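Putative acetylornithine deacetylase (Sulfolobus tokodaii, PDB 3VPB) probably catalyses the ATP-dependent joining of glutamate to the C-terminal glutamate of the carrier protein LysW, in arginine biosynthesis. Local coordinates at residues L124-I130 / L161-Q167; P102-I106 / E118-F122. All coordinates share one frame; numbering follows the deposited sequence. Where two conformers were deposited one is given.

In the fold
Both interactions belong to the antiparallel sheet of the RimK-like ATP-grasp region, their centres about 10 Å apart. Along the chain they come in series: interaction 2 closes between strand 104-107 and the end of helix 110-120 before interaction 1 opens on strand 124-127. Strand 164-168 joins them: it pairs with 124-127 in interaction 1 and, on its other side, with 104-107, the strand that interaction 2 packs under helix 110-120. Two bonds tie them, Val166 to Ile105 (backbone) and Gln167 to Ser104 (side chain). The face of Ile125, Lys127 and Gln167 meets the nucleotide, while helix 110-120 packs on that of Asp126 and Val166, and from 104-107 the sheet runs on into the second subunit.

Interaction 1: L124-I130 / L161-Q167; sequences LIDKPPI and LKAHIVQ. With ADP (adenosine-5'-diphosphate), chain L.
Lys127 and Gln167 meet beside the adenine of ADP, where each side chain serves both its neighbour and the nucleotide. Lys127 NZ donates to Gln167 OE1 at 2.8 Å, arriving from above the plane of the amide carbonyl. The same ammonium reaches N7 of the base, and O1A of the alpha-phosphate at 2.8 Å from NZ. Gln167 OE1 has a second donor in ADP N6, also at 2.8 Å and with a fairly straight N-H...O angle of 164°. Two donors therefore grip one amide oxygen, while CG1 of Ile125 packs against the base, 3.7 Å from ADP C6. Lys127 CG sits between the backbone N and the carbonyl carbon (chi1 64°), and from there the extended chain carries NZ to the phosphate.

A second shell holds this shape. Asn249 OD1 also accepts from Lys127 NZ, so its three N-H groups are shared among more acceptors than they can serve singly. Gln167 NE2 donates toward Ser104 and Tyr91, which should keep the amide from flipping. Beneath lies an antiparallel pairing in which Ile125 with Gln167 and Lys127 with Ile165 are hydrogen-bonded pairs, setting these four side chains on the nucleotide face.

Asp126 and Val166, a non-hydrogen-bonded pair, point to the other face. There His164 ND1 donates to the syn lone pair of Asp126 OD2 at 2.6 Å, nearly in the ring plane, with the carboxylate turned 60° from the ring. Arg153 and Tyr117 also hold this buried carboxylate, whose charge is probably well balanced. Beyond the strands, Pro128 CB packs on Leu161 CD2 at 3.9 Å. A nucleotide held between two antiparallel sheets, with a lysine reaching both base and alpha-phosphate, is characteristic of the ATP-grasp fold.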
loop_
_atom_site.group_PDB
_atom_site.type_symbol
_atom_site.label_atom_id
_atom_site.label_comp_id
_atom_site.label_asym_id
_atom_site.label_seq_id
_atom_site.Cartn_x
_atom_site.Cartn_y
_atom_site.Cartn_z
ATOM N N LEU B 124 19.111 -18.650 -6.300
ATOM C CA LEU B 124 17.770 -19.134 -5.984
ATOM C C LEU B 124 16.732 -18.224 -6.623
ATOM O O LEU B 124 17.026 -17.098 -7.042
ATOM C CB LEU B 124 17.556 -19.207 -4.459
ATOM C CG LEU B 124 17.822 -18.001 -3.590
ATOM C CD1 LEU B 124 16.555 -17.130 -3.512
ATOM C CD2 LEU B 124 18.236 -18.517 -2.182
ATOM N N ILE B 125 15.498 -18.717 -6.680
ATOM C CA ILE B 125 14.344 -17.891 -7.048
ATOM C C ILE B 125 13.533 -17.582 -5.789
ATOM O O ILE B 125 13.318 -18.430 -4.974
ATOM C CB ILE B 125 13.475 -18.625 -8.111
ATOM C CG1 ILE B 125 14.233 -18.648 -9.440
ATOM C CG2 ILE B 125 12.018 -18.047 -8.232
ATOM C CD1 ILE B 125 14.040 -17.396 -10.345
ATOM N N ASP B 126 13.140 -16.328 -5.619
ATOM C CA ASP B 126 12.256 -15.944 -4.508
ATOM C C ASP B 126 11.037 -15.281 -5.153
ATOM O O ASP B 126 11.147 -14.268 -5.835
ATOM C CB ASP B 126 12.982 -14.977 -3.566
ATOM C CG ASP B 126 12.134 -14.551 -2.372
ATOM O OD1 ASP B 126 10.885 -14.596 -2.472
ATOM O OD2 ASP B 126 12.712 -14.093 -1.349
ATOM N N LYS B 127 9.865 -15.877 -4.966
ATOM C CA LYS B 127 8.657 -15.288 -5.509
ATOM C C LYS B 127 7.538 -15.359 -4.481
ATOM O O LYS B 127 7.570 -16.208 -3.582
ATOM C CB LYS B 127 8.260 -15.958 -6.838
ATOM C CG LYS B 127 7.896 -17.447 -6.668
ATOM C CD LYS B 127 7.946 -18.188 -8.015
ATOM C CE LYS B 127 7.632 -19.671 -7.807
ATOM N NZ LYS B 127 7.934 -20.434 -9.096
ATOM N N PRO B 128 6.554 -14.462 -4.598
ATOM C CA PRO B 128 5.446 -14.514 -3.635
ATOM C C PRO B 128 4.420 -15.577 -4.071
ATOM O O PRO B 128 4.449 -15.993 -5.232
ATOM C CB PRO B 128 4.829 -13.119 -3.728
ATOM C CG PRO B 128 5.810 -12.259 -4.475
ATOM C CD PRO B 128 6.563 -13.211 -5.388
ATOM N N PRO B 129 3.509 -15.969 -3.172
ATOM C CA PRO B 129 2.495 -16.955 -3.520
ATOM C C PRO B 129 1.411 -16.425 -4.444
ATOM O O PRO B 129 0.758 -17.203 -5.114
ATOM C CB PRO B 129 1.915 -17.362 -2.155
ATOM C CG PRO B 129 2.123 -16.180 -1.273
ATOM C CD PRO B 129 3.443 -15.587 -1.749
ATOM N N ILE B 130 1.199 -15.118 -4.453
ATOM C CA ILE B 130 0.227 -14.537 -5.365
ATOM C C ILE B 130 0.940 -13.704 -6.395
ATOM O O ILE B 130 2.018 -13.150 -6.137
ATOM C CB ILE B 130 -0.871 -13.701 -4.654
ATOM C CG1 ILE B 130 -0.263 -12.749 -3.610
ATOM C CG2 ILE B 130 -1.914 -14.615 -4.044
ATOM C CD1 ILE B 130 -1.295 -11.814 -2.984
ATOM N N LEU B 161 2.048 -10.894 -0.161
ATOM C CA LEU B 161 3.253 -10.634 -0.974
ATOM C C LEU B 161 4.510 -10.635 -0.119
ATOM O O LEU B 161 5.619 -10.652 -0.642
ATOM C CB LEU B 161 3.145 -9.304 -1.727
ATOM C CG LEU B 161 2.050 -9.156 -2.780
ATOM C CD1 LEU B 161 2.162 -7.749 -3.390
ATOM C CD2 LEU B 161 2.176 -10.203 -3.858
ATOM N N LYS B 162 4.330 -10.626 1.196
ATOM C CA LYS B 162 5.446 -10.688 2.135
ATOM C C LYS B 162 5.874 -12.125 2.461
ATOM O O LYS B 162 6.863 -12.341 3.164
ATOM C CB LYS B 162 5.092 -9.936 3.421
ATOM C CG LYS B 162 4.889 -8.426 3.207
ATOM C CD LYS B 162 4.413 -7.725 4.473
ATOM C CE LYS B 162 4.079 -6.259 4.166
ATOM N NZ LYS B 162 3.900 -5.459 5.412
ATOM N N ALA B 163 5.109 -13.109 1.989
ATOM C CA ALA B 163 5.486 -14.497 2.155
ATOM C C ALA B 163 6.452 -14.836 1.013
ATOM O O ALA B 163 6.178 -14.521 -0.138
ATOM C CB ALA B 163 4.261 -15.389 2.083
ATOM N N HIS B 164 7.578 -15.455 1.334
ATOM C CA HIS B 164 8.584 -15.759 0.327
ATOM C C HIS B 164 8.594 -17.244 0.027
ATOM O O HIS B 164 8.794 -18.042 0.949
ATOM C CB HIS B 164 9.979 -15.436 0.834
ATOM C CG HIS B 164 10.198 -13.988 1.182
ATOM N ND1 HIS B 164 11.063 -13.185 0.476
ATOM C CD2 HIS B 164 9.740 -13.238 2.210
ATOM C CE1 HIS B 164 11.103 -11.985 1.030
ATOM N NE2 HIS B 164 10.295 -11.985 2.076
ATOM N N ILE B 165 8.483 -17.584 -1.256
ATOM C CA ILE B 165 8.758 -18.950 -1.717
ATOM C C ILE B 165 10.185 -18.941 -2.257
ATOM O O ILE B 165 10.447 -18.353 -3.296
ATOM C CB ILE B 165 7.801 -19.414 -2.816
ATOM C CG1 ILE B 165 6.338 -19.221 -2.368
ATOM C CG2 ILE B 165 8.082 -20.891 -3.167
ATOM C CD1 ILE B 165 5.300 -19.519 -3.498
ATOM N N VAL B 166 11.090 -19.576 -1.530
ATOM C CA VAL B 166 12.506 -19.558 -1.860
ATOM C C VAL B 166 12.839 -20.916 -2.448
ATOM O O VAL B 166 12.759 -21.914 -1.745
ATOM C CB VAL B 166 13.333 -19.341 -0.586
ATOM C CG1 VAL B 166 14.839 -19.398 -0.890
ATOM C CG2 VAL B 166 12.926 -18.003 0.112
ATOM N N GLN B 167 13.246 -20.963 -3.715
ATOM C CA GLN B 167 13.387 -22.277 -4.340
ATOM C C GLN B 167 14.565 -22.400 -5.276
ATOM O O GLN B 167 15.190 -21.410 -5.674
ATOM C CB GLN B 167 12.086 -22.713 -5.041
ATOM C CG GLN B 167 11.345 -21.628 -5.756
ATOM C CD GLN B 167 10.177 -22.095 -6.638
ATOM O OE1 GLN B 167 10.112 -21.677 -7.773
ATOM N NE2 GLN B 167 9.244 -22.928 -6.107
HETATM P PB ADP L . 3.776 -16.478 -12.537
HETATM O O1B ADP L . 2.521 -16.947 -11.902
HETATM O O2B ADP L . 3.944 -16.814 -14.010
HETATM O O3B ADP L . 4.162 -15.057 -12.245
HETATM P PA ADP L . 5.870 -18.473 -12.254
HETATM O O1A ADP L . 6.272 -19.200 -10.974
HETATM O O2A ADP L . 5.242 -19.178 -13.435
HETATM O O3A ADP L . 4.938 -17.266 -11.744
HETATM O "O5'" ADP L . 7.200 -17.722 -12.752
HETATM C "C5'" ADP L . 7.273 -16.948 -13.949
HETATM C "C4'" ADP L . 8.497 -17.353 -14.748
HETATM O "O4'" ADP L . 9.649 -17.267 -13.903
HETATM C "C3'" ADP L . 8.407 -18.822 -15.174
HETATM O "O3'" ADP L . 7.773 -18.946 -16.453
HETATM C "C2'" ADP L . 9.857 -19.237 -15.238
HETATM O "O2'" ADP L . 10.444 -18.820 -16.479
HETATM C "C1'" ADP L . 10.477 -18.411 -14.143
HETATM N N9 ADP L . 10.566 -19.188 -12.892
HETATM C C8 ADP L . 9.729 -19.145 -11.824
HETATM N N7 ADP L . 10.194 -19.966 -10.871
HETATM C C5 ADP L . 11.332 -20.528 -11.326
HETATM C C6 ADP L . 12.306 -21.508 -10.831
HETATM N N6 ADP L . 12.164 -22.028 -9.597
HETATM N N1 ADP L . 13.390 -21.798 -11.612
HETATM C C2 ADP L . 13.559 -21.272 -12.831
HETATM N N3 ADP L . 12.670 -20.390 -13.353
HETATM C C4 ADP L . 11.569 -20.013 -12.649
#

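Interaction 2: P102-I106 / E118-F122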
loop_
_atom_site.group_PDB
_atom_site.type_symbol
_atom_site.label_atom_id
_atom_site.label_comp_id
_atom_site.label_asym_id
_atom_site.label_seq_id
_atom_site.Cartn_x
_atom_site.Cartn_y
_atom_site.Cartn_z
ATOM N N PRO B 102 9.550 -27.612 -7.567
ATOM C CA PRO B 102 10.921 -27.204 -7.251
ATOM C C PRO B 102 11.212 -27.318 -5.758
ATOM O O PRO B 102 10.317 -27.109 -4.936
ATOM C CB PRO B 102 10.957 -25.724 -7.660
ATOM C CG PRO B 102 9.815 -25.572 -8.644
ATOM C CD PRO B 102 8.747 -26.522 -8.132
ATOM N N ASP B 103 12.445 -27.667 -5.402
ATOM C CA ASP B 103 12.810 -27.744 -3.975
ATOM C C ASP B 103 12.578 -26.386 -3.335
ATOM O O ASP B 103 13.179 -25.414 -3.770
ATOM C CB ASP B 103 14.273 -28.137 -3.838
ATOM C CG ASP B 103 14.514 -29.605 -4.126
ATOM O OD1 ASP B 103 13.540 -30.384 -4.203
ATOM O OD2 ASP B 103 15.695 -29.984 -4.238
ATOM N N SER B 104 11.702 -26.299 -2.330
ATOM C CA SER B 104 11.226 -24.969 -1.900
ATOM C C SER B 104 11.238 -24.838 -0.396
ATOM O O SER B 104 11.062 -25.820 0.301
ATOM C CB SER B 104 9.803 -24.714 -2.361
ATOM O OG SER B 104 9.677 -24.787 -3.753
ATOM N N ILE B 105 11.454 -23.615 0.082
ATOM C CA ILE B 105 11.387 -23.306 1.505
ATOM C C ILE B 105 10.521 -22.053 1.632
ATOM O O ILE B 105 10.634 -21.137 0.820
ATOM C CB ILE B 105 12.776 -23.009 2.099
ATOM C CG1 ILE B 105 13.735 -24.178 1.889
ATOM C CG2 ILE B 105 12.676 -22.701 3.607
ATOM C CD1 ILE B 105 15.192 -23.838 2.282
ATOM N N ILE B 106 9.641 -22.032 2.622
ATOM C CA ILE B 106 8.745 -20.898 2.813
ATOM C C ILE B 106 9.237 -20.037 3.961
ATOM O O ILE B 106 9.557 -20.550 5.032
ATOM C CB ILE B 106 7.299 -21.382 3.071
ATOM C CG1 ILE B 106 6.837 -22.248 1.902
ATOM C CG2 ILE B 106 6.336 -20.198 3.304
ATOM C CD1 ILE B 106 7.102 -21.655 0.479
ATOM N N GLU B 118 20.358 -18.310 3.411
ATOM C CA GLU B 118 21.521 -18.894 4.093
ATOM C C GLU B 118 21.501 -20.431 4.126
ATOM O O GLU B 118 22.563 -21.060 4.030
ATOM C CB GLU B 118 21.675 -18.312 5.503
ATOM C CG GLU B 118 22.108 -16.846 5.487
ATOM C CD GLU B 118 22.002 -16.155 6.836
ATOM O OE1 GLU B 118 21.332 -16.699 7.758
ATOM O OE2 GLU B 118 22.609 -15.053 6.969
ATOM N N GLN B 119 20.316 -21.027 4.242
ATOM C CA GLN B 119 20.180 -22.495 4.298
ATOM C C GLN B 119 20.388 -23.141 2.946
ATOM O O GLN B 119 20.949 -24.234 2.866
ATOM C CB GLN B 119 18.805 -22.914 4.840
ATOM C CG GLN B 119 18.697 -22.797 6.356
ATOM C CD GLN B 119 17.306 -23.091 6.900
ATOM O OE1 GLN B 119 16.961 -22.660 8.006
ATOM N NE2 GLN B 119 16.509 -23.831 6.140
ATOM N N ARG B 120 19.923 -22.452 1.904
ATOM C CA ARG B 120 19.900 -22.930 0.519
ATOM C C ARG B 120 21.154 -22.566 -0.271
ATOM O O ARG B 120 21.591 -23.312 -1.142
ATOM C CB ARG B 120 18.768 -22.236 -0.215
ATOM C CG ARG B 120 17.457 -22.880 -0.177
ATOM C CD ARG B 120 16.802 -22.595 -1.521
ATOM N NE ARG B 120 17.307 -23.566 -2.477
ATOM C CZ ARG B 120 16.792 -24.776 -2.629
ATOM N NH1 ARG B 120 15.717 -25.142 -1.923
ATOM N NH2 ARG B 120 17.342 -25.601 -3.502
ATOM N N GLY B 121 21.678 -21.382 -0.009
ATOM C CA GLY B 121 22.742 -20.809 -0.828
ATOM C C GLY B 121 22.251 -20.342 -2.187
ATOM O O GLY B 121 21.094 -20.541 -2.552
ATOM N N PHE B 122 23.149 -19.730 -2.952
ATOM C CA PHE B 122 22.782 -19.105 -4.227
ATOM C C PHE B 122 23.207 -19.953 -5.449
ATOM O O PHE B 122 24.131 -20.763 -5.337
ATOM C CB PHE B 122 23.371 -17.692 -4.243
ATOM C CG PHE B 122 22.964 -16.881 -3.047
ATOM C CD1 PHE B 122 21.638 -16.465 -2.886
ATOM C CD2 PHE B 122 23.882 -16.590 -2.048
ATOM C CE1 PHE B 122 21.248 -15.738 -1.764
ATOM C CE2 PHE B 122 23.499 -15.866 -0.927
ATOM C CZ PHE B 122 22.181 -15.424 -0.795
HETATM O O HOH W 1 17.750 -28.114 -3.984
#
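Ile105 and Arg120 bring strand 104-106 and the end of helix 110-120 together without a shared backbone bond, their CA atoms 8.6 Å apart. Gly121 then leaves the helix with positive phi (72°), a backbone shape that glycine adopts most readily. CD1 of Ile105 rests on the aliphatic part of Arg120, 3.5 Å from CG, the two side chains running antiparallel alongside one another. With its CG1 anti to the carbonyl carbon (chi1 -57°), Ile105 aims that CD1 at the helix, where Gln119 NE2 also lies near it. This is a helix packed on an antiparallel sheet, part of the ATP-grasp region; the sheet runs on into the second subunit, with a strand of which Ile105 and Ile106 pair antiparallel. Arg120 bends at chi2 and chi3 (82° at the latter), which brings its guanidinium alongside Asp103. The charged groups do not touch: one water takes a bond from Arg120 NH2 at 2.6 Å and gives one to Asp103 OD2 at 2.8 Å. Replacing Arg120 by an alanine would probably break this water bridge and take the aliphatic cover from Ile105 CD1. Ser104 turns away from the helix, its OG donating to Pro102 O at 2.7 Å from above the carbonyl plane.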